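Local coordinates for sesquisabinene B synthase 2 (Santalum album, PDB 6A2A), which probably converts farnesyl diphosphate into the sesquiterpene sesquisabinene B, using divalent metal ions as other terpene synthases of its family do, at residues A[128-131]-A[132-135]; A[330-333]-A[334-338]; A[519-522]-A[523-526]. All coordinates share one frame; numbering follows the deposited sequence.

From the N terminus, interaction 1 (128-135) comes first, where helix 121-133 ends in the N-terminal family region; interaction 2 (330-338) ends helix 325-337 in the metal-binding region, and interaction 3 (519-526) opens helix 521-535 near the C terminus. Each joins adjacent segments, closing a helical turn and no long loop, and they neither nest nor cross. Interactions 1 and 2 lie on opposite sides of the chain's centre, about 46 Å between centres. Interaction 3 lies about 17 Å from interaction 1 and about 31 Å from interaction 2, again between centres. None touches another; their helices pack on helices 78-90, 98-110 and 160-170, on 348-372 and 377-400, and on 419-430 and 447-462 respectively.

Interaction 1. Residues A[128-131]-A[132-135]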
loop_
_atom_site.group_PDB
_atom_site.type_symbol
_atom_site.label_atom_id
_atom_site.label_comp_id
_atom_site.label_asym_id
_atom_site.label_seq_id
_atom_site.Cartn_x
_atom_site.Cartn_y
_atom_site.Cartn_z
ATOM N N PHE A 128 -2.951 47.063 0.288
ATOM C CA PHE A 128 -2.865 46.727 -1.117
ATOM C C PHE A 128 -2.668 45.219 -1.271
ATOM O O PHE A 128 -3.379 44.523 -2.056
ATOM C CB PHE A 128 -1.738 47.491 -1.798
ATOM C CG PHE A 128 -1.471 47.099 -3.236
ATOM C CD1 PHE A 128 -0.635 46.025 -3.550
ATOM C CD2 PHE A 128 -2.077 47.768 -4.293
ATOM C CE1 PHE A 128 -0.400 45.671 -4.866
ATOM C CE2 PHE A 128 -1.858 47.397 -5.608
ATOM C CZ PHE A 128 -1.011 46.344 -5.896
ATOM N N ARG A 129 -1.731 44.697 -0.496
ATOM C CA ARG A 129 -1.411 43.257 -0.654
ATOM C C ARG A 129 -2.534 42.353 -0.159
ATOM O O ARG A 129 -2.896 41.392 -0.876
ATOM C CB ARG A 129 -0.086 42.905 0.027
ATOM C CG ARG A 129 0.195 41.405 0.018
ATOM C CD ARG A 129 1.655 41.093 0.331
ATOM N NE ARG A 129 2.003 41.429 1.721
ATOM C CZ ARG A 129 1.681 40.754 2.788
ATOM N NH1 ARG A 129 0.966 39.638 2.711
ATOM N NH2 ARG A 129 2.095 41.199 3.987
ATOM N N ILE A 130 -3.062 42.572 1.046
ATOM C CA ILE A 130 -4.035 41.710 1.635
ATOM C C ILE A 130 -5.306 41.744 0.787
ATOM O O ILE A 130 -5.970 40.725 0.632
ATOM C CB ILE A 130 -4.352 42.065 3.104
ATOM C CG1 ILE A 130 -3.108 42.057 4.001
ATOM C CG2 ILE A 130 -5.413 41.135 3.649
ATOM C CD1 ILE A 130 -2.593 40.687 4.326
ATOM N N MET A 131 -5.684 42.941 0.375
ATOM C CA MET A 131 -6.874 43.063 -0.534
ATOM C C MET A 131 -6.680 42.206 -1.803
ATOM O O MET A 131 -7.538 41.349 -2.099
ATOM C CB MET A 131 -7.106 44.519 -0.900
ATOM C CG MET A 131 -7.596 45.393 0.261
ATOM S SD MET A 131 -9.069 44.832 1.048
ATOM C CE MET A 131 -8.996 45.716 2.608
ATOM N N ARG A 132 -5.583 42.377 -2.508
ATOM C CA ARG A 132 -5.365 41.653 -3.755
ATOM C C ARG A 132 -5.211 40.157 -3.514
ATOM O O ARG A 132 -5.756 39.353 -4.328
ATOM C CB ARG A 132 -4.185 42.210 -4.540
ATOM C CG ARG A 132 -4.474 43.537 -5.231
ATOM C CD ARG A 132 -3.501 43.797 -6.317
ATOM N NE ARG A 132 -3.732 45.016 -7.072
ATOM C CZ ARG A 132 -3.215 45.280 -8.264
ATOM N NH1 ARG A 132 -2.443 44.391 -8.890
ATOM N NH2 ARG A 132 -3.449 46.449 -8.825
ATOM N N GLU A 133 -4.539 39.736 -2.450
ATOM C CA GLU A 133 -4.496 38.272 -2.148
ATOM C C GLU A 133 -5.902 37.711 -1.997
ATOM O O GLU A 133 -6.112 36.508 -2.155
ATOM C CB GLU A 133 -3.743 38.030 -0.833
ATOM C CG GLU A 133 -2.278 38.335 -0.939
ATOM C CD GLU A 133 -1.540 38.335 0.400
ATOM O OE1 GLU A 133 -2.232 38.308 1.433
ATOM O OE2 GLU A 133 -0.289 38.238 0.377
ATOM N N ASN A 134 -6.873 38.574 -1.622
ATOM C CA ASN A 134 -8.222 38.074 -1.381
ATOM C C ASN A 134 -9.193 38.463 -2.500
ATOM O O ASN A 134 -10.387 38.365 -2.310
ATOM C CB ASN A 134 -8.747 38.549 -0.029
ATOM C CG ASN A 134 -8.127 37.786 1.100
ATOM O OD1 ASN A 134 -8.631 36.732 1.450
ATOM N ND2 ASN A 134 -7.000 38.245 1.617
ATOM N N GLY A 135 -8.719 38.916 -3.629
ATOM C CA GLY A 135 -9.587 39.056 -4.779
ATOM C C GLY A 135 -10.308 40.396 -4.800
ATOM O O GLY A 135 -11.291 40.571 -5.543
#
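Phe128 and Arg132 meet one turn apart because their first torsions differ: CG of Phe128 is anti to its backbone N (chi1 174°), whereas CG of Arg132 is anti to the carbonyl carbon (chi1 -75°) and its chain runs extended to NE. The guanidinium presents one face to the far end of the ring, with Phe128 CZ 3.2 Å from Arg132 NE and the two planes 32° apart. Val138 O and Glu177 bind NH2 of Arg132, Leu172 O binds NH1, and Trp174 adds a cation-pi contact. Next along the helix, Arg129, bent at chi3, sends NH1 to Glu133 OE2 at 3.0 Å. The oxygen lies in the guanidinium plane, while the nitrogen meets it on the syn side, out of the carboxylate plane. Asp86 of helix 78-90 pairs with Arg129 and Arg89 with Glu133, extending an alternating charge network.

The helix end is closed by Asn134, whose ND2 reaches Ile130 O at 2.9 Å in a nearly straight bond, and whose N reaches Met131 O at 2.9 Å from above the carbonyl plane. Gly135, with positive phi, is the C-prime residue of a Schellman motif: its N bonds to Arg132 O, 3.1 Å, and the next residue's N to Met131 O. Chemically, charges on this largely buried turn are probably balanced by ion pairs, while Ile130 O, Met131 O and Arg132 O find donors at the helix end.

Interaction 2. Residues A[330-333]-A[334-338]; sequences LFTD and ITNRW
Asp333 and Arg337 form a salt bridge one turn apart in the final stretch of helix 325-337, which a Schellman motif ends at Trp338 in the all-helical, metal-binding region of the synthase. Asp333 holds CG anti to its backbone nitrogen (chi1 175°), and Arg337 bends at chi3 to grip the carboxylate side-on: NE to OD1 at 2.9 Å and NH2 to OD2 at 2.7 Å. Both nitrogens stand above the carboxylate plane, although both oxygens lie in or near the guanidinium plane. Putting an alanine in place of Asp333 removes both carboxylate oxygens, and the Arg337 guanidinium would probably be left without its paired charge and freer to turn.

Among the neutral hydrogen bonds, Phe331 O takes two donors from opposite faces of its plane, Thr335 N at 3.1 Å and Thr335 OG1 at 2.8 Å. Trp338 N closes the Schellman turn on Thr335 O.

Apolar contact is lighter: Leu330 CD1 meets Ile334 CD1 at 3.9 Å. The Phe331 ring packs on helices 348-372 and 377-400 and edge-to-face with Tyr319.

Asn336 OD1 bonds to Ser385, while one water donates to Asp333 OD1 at 2.8 Å and accepts from Asn336 ND2 at 3.0 Å.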
loop_
_atom_site.group_PDB
_atom_site.type_symbol
_atom_site.label_atom_id
_atom_site.label_comp_id
_atom_site.label_asym_id
_atom_site.label_seq_id
_atom_site.Cartn_x
_atom_site.Cartn_y
_atom_site.Cartn_z
ATOM N N LEU A 330 12.192 2.116 -26.643
ATOM C CA LEU A 330 11.210 1.093 -26.268
ATOM C C LEU A 330 10.420 1.542 -25.013
ATOM O O LEU A 330 9.261 1.272 -24.928
ATOM C CB LEU A 330 11.920 -0.233 -25.991
ATOM C CG LEU A 330 11.029 -1.396 -25.563
ATOM C CD1 LEU A 330 9.896 -1.630 -26.548
ATOM C CD2 LEU A 330 11.831 -2.665 -25.330
ATOM N N PHE A 331 11.104 2.128 -24.029
ATOM C CA PHE A 331 10.392 2.677 -22.834
ATOM C C PHE A 331 9.269 3.606 -23.289
ATOM O O PHE A 331 8.083 3.514 -22.849
ATOM C CB PHE A 331 11.417 3.353 -21.921
ATOM C CG PHE A 331 10.969 3.636 -20.513
ATOM C CD1 PHE A 331 9.872 4.453 -20.247
ATOM C CD2 PHE A 331 11.692 3.130 -19.449
ATOM C CE1 PHE A 331 9.550 4.775 -18.935
ATOM C CE2 PHE A 331 11.336 3.428 -18.137
ATOM C CZ PHE A 331 10.251 4.217 -17.888
ATOM N N THR A 332 9.605 4.525 -24.209
ATOM C CA THR A 332 8.684 5.526 -24.687
ATOM C C THR A 332 7.542 4.856 -25.454
ATOM O O THR A 332 6.371 5.163 -25.272
ATOM C CB THR A 332 9.377 6.590 -25.536
ATOM O OG1 THR A 332 10.384 7.231 -24.748
ATOM C CG2 THR A 332 8.430 7.642 -26.075
ATOM N N ASP A 333 7.865 3.899 -26.293
ATOM C CA ASP A 333 6.816 3.197 -27.104
ATOM C C ASP A 333 5.829 2.393 -26.249
ATOM O O ASP A 333 4.582 2.391 -26.486
ATOM C CB ASP A 333 7.535 2.276 -28.106
ATOM C CG ASP A 333 6.569 1.415 -28.916
ATOM O OD1 ASP A 333 5.696 1.959 -29.578
ATOM O OD2 ASP A 333 6.716 0.171 -28.860
ATOM N N ILE A 334 6.334 1.706 -25.243
ATOM C CA ILE A 334 5.464 0.950 -24.322
ATOM C C ILE A 334 4.515 1.934 -23.642
ATOM O O ILE A 334 3.315 1.674 -23.521
ATOM C CB ILE A 334 6.321 0.178 -23.311
ATOM C CG1 ILE A 334 6.921 -1.065 -23.987
ATOM C CG2 ILE A 334 5.551 -0.168 -22.046
ATOM C CD1 ILE A 334 7.983 -1.741 -23.181
ATOM N N THR A 335 5.072 3.078 -23.254
ATOM C CA THR A 335 4.265 4.053 -22.496
ATOM C C THR A 335 3.185 4.615 -23.427
ATOM O O THR A 335 2.005 4.660 -23.083
ATOM C CB THR A 335 5.161 5.151 -21.922
ATOM O OG1 THR A 335 6.114 4.525 -21.075
ATOM C CG2 THR A 335 4.379 6.212 -21.179
ATOM N N ASN A 336 3.584 4.971 -24.670
ATOM C CA ASN A 336 2.676 5.530 -25.670
ATOM C C ASN A 336 1.506 4.594 -25.897
ATOM O O ASN A 336 0.375 5.032 -26.019
ATOM C CB ASN A 336 3.347 5.768 -27.024
ATOM C CG ASN A 336 4.292 6.946 -27.056
ATOM O OD1 ASN A 336 4.265 7.809 -26.174
ATOM N ND2 ASN A 336 5.172 6.960 -28.049
ATOM N N ARG A 337 1.796 3.312 -26.006
ATOM C CA ARG A 337 0.784 2.341 -26.345
ATOM C C ARG A 337 0.134 1.716 -25.108
ATOM O O ARG A 337 -0.842 0.973 -25.259
ATOM C CB ARG A 337 1.400 1.249 -27.240
ATOM C CG ARG A 337 1.830 1.773 -28.604
ATOM C CD ARG A 337 2.299 0.634 -29.490
ATOM N NE ARG A 337 3.528 0.059 -28.995
ATOM C CZ ARG A 337 3.630 -1.097 -28.334
ATOM N NH1 ARG A 337 2.557 -1.845 -28.161
ATOM N NH2 ARG A 337 4.810 -1.500 -27.867
ATOM N N TRP A 338 0.612 2.024 -23.916
ATOM C CA TRP A 338 0.074 1.425 -22.659
ATOM C C TRP A 338 -0.006 -0.105 -22.751
ATOM O O TRP A 338 -0.999 -0.732 -22.377
ATOM C CB TRP A 338 -1.254 2.090 -22.269
ATOM C CG TRP A 338 -1.413 2.251 -20.795
ATOM C CD1 TRP A 338 -2.357 1.669 -19.998
ATOM C CD2 TRP A 338 -0.536 2.995 -19.929
ATOM N NE1 TRP A 338 -2.146 2.043 -18.690
ATOM C CE2 TRP A 338 -1.050 2.863 -18.622
ATOM C CE3 TRP A 338 0.574 3.812 -20.134
ATOM C CZ2 TRP A 338 -0.456 3.488 -17.527
ATOM C CZ3 TRP A 338 1.168 4.428 -19.054
ATOM C CH2 TRP A 338 0.651 4.265 -17.772
HETATM O O HOH W 1 4.790 4.600 -29.928
#

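Interaction 3. Residues A[519-522]-A[523-526]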
loop_
_atom_site.group_PDB
_atom_site.type_symbol
_atom_site.label_atom_id
_atom_site.label_comp_id
_atom_site.label_asym_id
_atom_site.label_seq_id
_atom_site.Cartn_x
_atom_site.Cartn_y
_atom_site.Cartn_z
ATOM N N GLU A 519 -10.945 26.183 -6.350
ATOM C CA GLU A 519 -10.173 25.463 -5.308
ATOM C C GLU A 519 -10.507 23.973 -5.327
ATOM O O GLU A 519 -11.649 23.590 -5.563
ATOM C CB GLU A 519 -10.466 26.063 -3.931
ATOM C CG GLU A 519 -10.030 27.520 -3.828
ATOM C CD GLU A 519 -8.539 27.789 -3.865
ATOM O OE1 GLU A 519 -7.748 26.798 -3.957
ATOM O OE2 GLU A 519 -8.156 28.968 -3.876
ATOM N N PRO A 520 -9.539 23.103 -5.047
ATOM C CA PRO A 520 -8.178 23.437 -4.645
ATOM C C PRO A 520 -7.147 23.549 -5.782
ATOM O O PRO A 520 -5.995 23.944 -5.550
ATOM C CB PRO A 520 -7.757 22.256 -3.770
ATOM C CG PRO A 520 -8.529 21.109 -4.360
ATOM C CD PRO A 520 -9.860 21.716 -4.763
ATOM N N PHE A 521 -7.556 23.310 -7.009
ATOM C CA PHE A 521 -6.669 23.440 -8.183
ATOM C C PHE A 521 -6.093 24.850 -8.355
ATOM O O PHE A 521 -4.941 24.958 -8.676
ATOM C CB PHE A 521 -7.372 23.006 -9.472
ATOM C CG PHE A 521 -6.431 22.964 -10.647
ATOM C CD1 PHE A 521 -5.478 21.970 -10.749
ATOM C CD2 PHE A 521 -6.470 23.929 -11.619
ATOM C CE1 PHE A 521 -4.606 21.933 -11.827
ATOM C CE2 PHE A 521 -5.623 23.883 -12.715
ATOM C CZ PHE A 521 -4.667 22.894 -12.801
ATOM N N LEU A 522 -6.835 25.935 -8.048
ATOM C CA LEU A 522 -6.257 27.241 -8.129
ATOM C C LEU A 522 -5.026 27.356 -7.220
ATOM O O LEU A 522 -4.023 27.929 -7.603
ATOM C CB LEU A 522 -7.309 28.250 -7.660
ATOM C CG LEU A 522 -8.485 28.447 -8.593
ATOM C CD1 LEU A 522 -9.530 29.301 -7.868
ATOM C CD2 LEU A 522 -8.066 29.072 -9.907
ATOM N N SER A 523 -5.138 26.854 -6.008
ATOM C CA SER A 523 -3.996 26.883 -5.061
ATOM C C SER A 523 -2.832 25.990 -5.527
ATOM O O SER A 523 -1.668 26.409 -5.380
ATOM C CB SER A 523 -4.436 26.477 -3.706
ATOM O OG SER A 523 -5.240 27.511 -3.162
ATOM N N PHE A 524 -3.146 24.803 -6.074
ATOM C CA PHE A 524 -2.095 23.857 -6.502
ATOM C C PHE A 524 -1.238 24.549 -7.559
ATOM O O PHE A 524 -0.024 24.388 -7.568
ATOM C CB PHE A 524 -2.655 22.570 -7.111
ATOM C CG PHE A 524 -3.482 21.674 -6.237
ATOM C CD1 PHE A 524 -3.490 21.792 -4.849
ATOM C CD2 PHE A 524 -4.311 20.712 -6.806
ATOM C CE1 PHE A 524 -4.272 20.948 -4.072
ATOM C CE2 PHE A 524 -5.082 19.881 -6.031
ATOM C CZ PHE A 524 -5.077 19.995 -4.652
ATOM N N THR A 525 -1.890 25.255 -8.487
ATOM C CA THR A 525 -1.202 25.803 -9.644
ATOM C C THR A 525 -0.204 26.891 -9.219
ATOM O O THR A 525 0.860 27.028 -9.777
ATOM C CB THR A 525 -2.237 26.279 -10.675
ATOM O OG1 THR A 525 -3.019 25.157 -11.080
ATOM C CG2 THR A 525 -1.620 26.895 -11.895
ATOM N N VAL A 526 -0.576 27.642 -8.171
ATOM C CA VAL A 526 0.284 28.646 -7.660
ATOM C C VAL A 526 1.365 28.003 -6.770
ATOM O O VAL A 526 2.504 28.419 -6.866
ATOM C CB VAL A 526 -0.470 29.749 -6.906
ATOM C CG1 VAL A 526 0.542 30.778 -6.398
ATOM C CG2 VAL A 526 -1.501 30.407 -7.821
#
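Pro520 and Phe524 are joined by the backbone bond from Phe524 N to Pro520 O, 3.0 Å long with the donor in the carbonyl plane. The chain enters this turn through a cis peptide bond before Pro520, and helical geometry begins at Phe521. One residue on, Thr525 N bonds to Phe521 O at 3.1 Å, so the i to i+4 pattern is already established in the first turn of helix 521-535.

Among the side chains, Phe524 sets CG anti to the carbonyl carbon (chi1 -63°), which folds its ring back over the preceding turn. One ring face then receives Pro520 O, 3.3 Å above the plane and offset toward the rim, while Pro520 CB touches CZ of Phe524 at 3.6 Å. The proline ring and the phenylalanine lie side by side and point the same way. Phe521 instead carries CG anti to its backbone nitrogen (chi1 -173°) and offers a ring face to Thr525 OG1, which stands over the CE2–CZ side of the ring, 3.3 Å from Phe521 CZ. The same hydroxyl donates to Phe521 O at 3.1 Å, reaching it from the opposite face of the carbonyl plane to Thr525 N; two donors therefore satisfy this oxygen. At the helix entrance Glu519, bent at chi2, accepts from Ser523 OG at its OE1, 2.7 Å away and on the syn side, with a weak further bond from Ser523 N.

Outward, Phe521 meets Tyr427 edge-to-face, and Phe521 and Phe524 also pack on Ser426 of helix 419-430. Thr525 and Leu522 rest on Phe448 of helix 447-462. Taken together, the geometry is that of a helix N-terminus with an acidic side chain bonded to the first turn, set among the packed helices of an all-alpha terpene synthase fold.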